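Local coordinates for ABC sugar transporter, periplasmic sugar binding protein (Legionella pneumophila subsp. pneumophila, PDB 3ROT) that probably binds a sugar in the periplasm and delivers it to an ABC transporter, at residues K27-E31 / L32-L36; V231-H235 / K236-N240. All blocks are in the same frame, centred on the assembly; numbering follows the deposited sequence.

Contact 1: K27-E31 / L32-L36; sequences KAAEE and LKVDL
Leu32 N bonds Ala28 O at 3.0 Å, and Ala29 O receives Val34 N at 3.1 Å with an N-H...O angle of 164°. Lys33, between them, has positive phi (61°), and its own amide makes a weak bond to Glu30 O at 3.3 Å. The 6→1 bond from Val34 N to Ala29 O, the weak 5→2 bond from Lys33 N to Glu30 O and the positive phi make a Schellman motif, which turns the chain from helix into strand. The Lys33 side chain adds a bond: bends at chi3 and chi4 fold the chain back, and NZ meets Glu31 O at 3.0 Å, tilted 25° from the carbonyl plane. The apolar contacts across the turn centre on Ala29. Its CB lies 3.8 Å from Leu36 CB and 4.1 Å from Val34 CG2, so Val34 in the loop and Leu36 in the strand pack on the last helical turn through Ala29. One turn back, a salt bridge, with a weak hydrogen bond, joins Lys27 NZ to Glu31 OE2 at 3.3 Å; that carboxylate oxygen also bonds Tyr252 OH. The turn belongs to the beta-alpha-beta unit of strand 5-9, helix 16-32 and strand 35-39. Helix 247-264 packs on Ala28, Leu32, Val34 and Leu36, with Arg263 bonding Leu32 O, while Asp35 pairs with strand 5-9 through its backbone.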
loop_
_atom_site.group_PDB
_atom_site.type_symbol
_atom_site.label_atom_id
_atom_site.label_comp_id
_atom_site.label_asym_id
_atom_site.label_seq_id
_atom_site.Cartn_x
_atom_site.Cartn_y
_atom_site.Cartn_z
ATOM N N LYS A 27 14.132 -8.742 -14.733
ATOM C CA LYS A 27 14.281 -8.679 -16.178
ATOM C C LYS A 27 15.750 -8.920 -16.544
ATOM O O LYS A 27 16.057 -9.635 -17.497
ATOM C CB LYS A 27 13.820 -7.316 -16.703
ATOM C CG LYS A 27 13.806 -7.225 -18.219
ATOM C CD LYS A 27 12.823 -8.229 -18.808
ATOM C CE LYS A 27 13.344 -8.811 -20.110
ATOM N NZ LYS A 27 13.584 -7.754 -21.138
ATOM N N ALA A 28 16.652 -8.315 -15.778
ATOM C CA ALA A 28 18.081 -8.481 -16.007
ATOM C C ALA A 28 18.452 -9.938 -15.742
ATOM O O ALA A 28 19.200 -10.544 -16.508
ATOM C CB ALA A 28 18.866 -7.562 -15.092
ATOM N N ALA A 29 17.920 -10.498 -14.659
ATOM C CA ALA A 29 18.192 -11.891 -14.318
ATOM C C ALA A 29 17.765 -12.798 -15.477
ATOM O O ALA A 29 18.500 -13.708 -15.874
ATOM C CB ALA A 29 17.439 -12.276 -13.054
ATOM N N GLU A 30 16.578 -12.534 -16.017
ATOM C CA GLU A 30 16.038 -13.314 -17.123
ATOM C C GLU A 30 16.888 -13.267 -18.377
ATOM O O GLU A 30 17.170 -14.306 -18.960
ATOM C CB GLU A 30 14.619 -12.855 -17.464
ATOM C CG GLU A 30 13.557 -13.412 -16.536
ATOM C CD GLU A 30 12.160 -12.933 -16.888
ATOM O OE1 GLU A 30 11.830 -11.760 -16.585
ATOM O OE2 GLU A 30 11.398 -13.734 -17.479
ATOM N N GLU A 31 17.298 -12.068 -18.791
ATOM C CA GLU A 31 18.105 -11.920 -20.001
ATOM C C GLU A 31 19.514 -12.474 -19.852
ATOM O O GLU A 31 20.105 -12.942 -20.820
ATOM C CB GLU A 31 18.191 -10.452 -20.417
ATOM C CG GLU A 31 16.842 -9.778 -20.550
ATOM C CD GLU A 31 16.855 -8.651 -21.560
ATOM O OE1 GLU A 31 16.885 -8.957 -22.775
ATOM O OE2 GLU A 31 16.841 -7.466 -21.138
ATOM N N LEU A 32 20.051 -12.416 -18.640
ATOM C CA LEU A 32 21.393 -12.918 -18.387
ATOM C C LEU A 32 21.374 -14.382 -17.978
ATOM O O LEU A 32 22.421 -14.986 -17.795
ATOM C CB LEU A 32 22.080 -12.079 -17.307
ATOM C CG LEU A 32 22.325 -10.621 -17.703
ATOM C CD1 LEU A 32 22.907 -9.862 -16.538
ATOM C CD2 LEU A 32 23.266 -10.562 -18.886
ATOM N N LYS A 33 20.177 -14.941 -17.820
ATOM C CA LYS A 33 20.018 -16.349 -17.456
ATOM C C LYS A 33 20.618 -16.767 -16.109
ATOM O O LYS A 33 21.289 -17.794 -16.010
ATOM C CB LYS A 33 20.595 -17.226 -18.570
ATOM C CG LYS A 33 20.075 -16.844 -19.950
ATOM C CD LYS A 33 20.913 -17.457 -21.058
ATOM C CE LYS A 33 20.936 -16.545 -22.279
ATOM N NZ LYS A 33 21.614 -15.236 -21.982
ATOM N N VAL A 34 20.385 -15.970 -15.073
ATOM C CA VAL A 34 20.879 -16.309 -13.745
ATOM C C VAL A 34 19.667 -16.373 -12.828
ATOM O O VAL A 34 18.590 -15.889 -13.183
ATOM C CB VAL A 34 21.881 -15.252 -13.192
ATOM C CG1 VAL A 34 23.139 -15.211 -14.054
ATOM C CG2 VAL A 34 21.221 -13.883 -13.141
ATOM N N ASP A 35 19.829 -16.989 -11.664
ATOM C CA ASP A 35 18.731 -17.084 -10.720
ATOM C C ASP A 35 18.789 -15.906 -9.758
ATOM O O ASP A 35 19.866 -15.469 -9.356
ATOM C CB ASP A 35 18.783 -18.404 -9.949
ATOM C CG ASP A 35 18.523 -19.613 -10.845
ATOM O OD1 ASP A 35 17.693 -19.501 -11.777
ATOM O OD2 ASP A 35 19.138 -20.680 -10.610
ATOM N N LEU A 36 17.617 -15.393 -9.399
ATOM C CA LEU A 36 17.528 -14.262 -8.502
ATOM C C LEU A 36 16.419 -14.416 -7.484
ATOM O O LEU A 36 15.258 -14.619 -7.838
ATOM C CB LEU A 36 17.311 -12.977 -9.311
ATOM C CG LEU A 36 16.857 -11.703 -8.588
ATOM C CD1 LEU A 36 17.194 -10.487 -9.411
ATOM C CD2 LEU A 36 15.364 -11.757 -8.345
#

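Contact 2: V231-H235 / K236-N240; sequences VSLIH and KKLVN
Leu233 O is the hub of the backbone bonding. Leu238 N reaches it at 2.9 Å, nearly in line with the carbonyl (C=O...N 162°), whereas the amides of Lys236 and Val239 add only weak, bent bonds. Lys236 N has a better acceptor in Ser232 O at 3.1 Å. Lys237 N bonds Ile234 O at 2.9 Å but stands 64° out of the carbonyl plane. A water donates to the same Ile234 O and to Val239 O, bridging the helix end to the departing chain. Apolar contacts fill the inner side: Leu233 sends CB to Val239 CG2 at 3.7 Å and CD2 to Leu238 CD1 at 3.7 Å. Val239 straddles two residues, because chi1 of 167° sets CG1 anti to the backbone N, where it meets Ile234 CG1 at 4.0 Å while CG2 serves Leu233. On the outer side the aliphatic part of Lys236 runs back along the helix, CG lying 3.4 Å from Ser232 O. Leu208 of helix 197-208 packs against Leu233, Lys236 and Leu238. Positive phi at Lys237, the 6→1 bond from Leu238 N to Leu233 O and the 5→2 bond from Lys237 N to Ile234 O define a Schellman motif, here leading helix 228-235 towards strand 241-243.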
loop_
_atom_site.group_PDB
_atom_site.type_symbol
_atom_site.label_atom_id
_atom_site.label_comp_id
_atom_site.label_asym_id
_atom_site.label_seq_id
_atom_site.Cartn_x
_atom_site.Cartn_y
_atom_site.Cartn_z
ATOM N N VAL A 231 1.834 9.651 -10.434
ATOM C CA VAL A 231 1.685 10.113 -11.812
ATOM C C VAL A 231 0.268 10.642 -12.036
ATOM O O VAL A 231 0.063 11.649 -12.711
ATOM C CB VAL A 231 1.979 8.961 -12.810
ATOM C CG1 VAL A 231 1.632 9.383 -14.229
ATOM C CG2 VAL A 231 3.450 8.581 -12.727
ATOM N N SER A 232 -0.711 9.964 -11.456
ATOM C CA SER A 232 -2.090 10.396 -11.608
ATOM C C SER A 232 -2.294 11.755 -10.956
ATOM O O SER A 232 -2.947 12.629 -11.524
ATOM C CB SER A 232 -3.046 9.385 -10.981
ATOM O OG SER A 232 -4.382 9.804 -11.171
ATOM N N LEU A 233 -1.737 11.932 -9.761
ATOM C CA LEU A 233 -1.875 13.193 -9.047
ATOM C C LEU A 233 -1.174 14.315 -9.802
ATOM O O LEU A 233 -1.601 15.469 -9.745
ATOM C CB LEU A 233 -1.320 13.059 -7.626
ATOM C CG LEU A 233 -2.174 12.162 -6.720
ATOM C CD1 LEU A 233 -1.357 11.720 -5.518
ATOM C CD2 LEU A 233 -3.444 12.904 -6.285
ATOM N N ILE A 234 -0.100 13.983 -10.512
ATOM C CA ILE A 234 0.606 14.992 -11.292
ATOM C C ILE A 234 -0.303 15.475 -12.435
ATOM O O ILE A 234 -0.433 16.680 -12.670
ATOM C CB ILE A 234 1.919 14.439 -11.897
ATOM C CG1 ILE A 234 2.977 14.260 -10.804
ATOM C CG2 ILE A 234 2.445 15.399 -12.940
ATOM C CD1 ILE A 234 4.249 13.588 -11.289
ATOM N N HIS A 235 -0.927 14.529 -13.132
ATOM C CA HIS A 235 -1.823 14.846 -14.240
ATOM C C HIS A 235 -3.012 15.692 -13.792
ATOM O O HIS A 235 -3.535 16.488 -14.568
ATOM C CB HIS A 235 -2.328 13.557 -14.908
ATOM C CG HIS A 235 -1.253 12.769 -15.595
ATOM N ND1 HIS A 235 -1.495 11.560 -16.217
ATOM C CD2 HIS A 235 0.073 13.011 -15.752
ATOM C CE1 HIS A 235 -0.367 11.093 -16.725
ATOM N NE2 HIS A 235 0.599 11.954 -16.457
ATOM N N LYS A 236 -3.435 15.522 -12.542
ATOM C CA LYS A 236 -4.560 16.287 -12.002
ATOM C C LYS A 236 -4.108 17.615 -11.392
ATOM O O LYS A 236 -4.916 18.355 -10.826
ATOM C CB LYS A 236 -5.285 15.481 -10.928
ATOM C CG LYS A 236 -5.925 14.205 -11.427
ATOM C CD LYS A 236 -6.558 13.438 -10.287
ATOM C CE LYS A 236 -7.339 12.251 -10.806
ATOM N NZ LYS A 236 -8.430 12.691 -11.717
ATOM N N LYS A 237 -2.816 17.906 -11.509
ATOM C CA LYS A 237 -2.228 19.129 -10.963
ATOM C C LYS A 237 -2.370 19.262 -9.447
ATOM O O LYS A 237 -2.479 20.369 -8.910
ATOM C CB LYS A 237 -2.808 20.371 -11.652
ATOM C CG LYS A 237 -2.413 20.498 -13.119
ATOM C CD LYS A 237 -2.858 21.829 -13.705
ATOM C CE LYS A 237 -2.530 21.921 -15.190
ATOM N NZ LYS A 237 -1.079 21.710 -15.452
ATOM N N LEU A 238 -2.356 18.130 -8.756
ATOM C CA LEU A 238 -2.452 18.142 -7.304
ATOM C C LEU A 238 -1.047 18.017 -6.713
ATOM O O LEU A 238 -0.845 18.218 -5.521
ATOM C CB LEU A 238 -3.352 16.998 -6.822
ATOM C CG LEU A 238 -4.830 17.120 -7.215
ATOM C CD1 LEU A 238 -5.586 15.880 -6.749
ATOM C CD2 LEU A 238 -5.428 18.374 -6.597
ATOM N N VAL A 239 -0.092 17.671 -7.574
ATOM C CA VAL A 239 1.327 17.515 -7.228
ATOM C C VAL A 239 2.081 18.228 -8.354
ATOM O O VAL A 239 1.824 17.972 -9.530
ATOM C CB VAL A 239 1.741 16.015 -7.179
ATOM C CG1 VAL A 239 3.263 15.882 -7.128
ATOM C CG2 VAL A 239 1.121 15.344 -5.951
ATOM N N ASN A 240 2.998 19.120 -7.987
ATOM C CA ASN A 240 3.754 19.925 -8.952
ATOM C C ASN A 240 4.977 19.317 -9.632
ATOM O O ASN A 240 5.186 19.516 -10.834
ATOM C CB ASN A 240 4.201 21.236 -8.290
ATOM C CG ASN A 240 3.084 22.244 -8.174
ATOM O OD1 ASN A 240 1.907 21.902 -8.243
ATOM N ND2 ASN A 240 3.451 23.503 -7.980
HETATM O O HOH W 1 1.381 18.864 -12.309
#

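Contact 1 and contact 2 are both helix C-terminal Schellman turns with a lysine at positive phi, but they serve different sheets: contact 1 leads into strand 35-39, outermost within the chain in the six-stranded sheet, contact 2 towards strand 241-243, likewise outermost in the five-stranded one. Their centres lie 35 Å apart and their nearest atoms about 19 Å apart, so they do not touch. Ala28, Ala29 and Val34 in contact 1 and Leu233 and Val239 in contact 2 are buried, while the lysines at positive phi are exposed. The polar supplement to the turn differs: in 27-31/32-36 a lysine amine bonds one backbone carbonyl, in 231-235/236-240 a water bridges two. Each also approaches the second subunit, through Lys27 near its Asp214 and Ser232 near its Ser232.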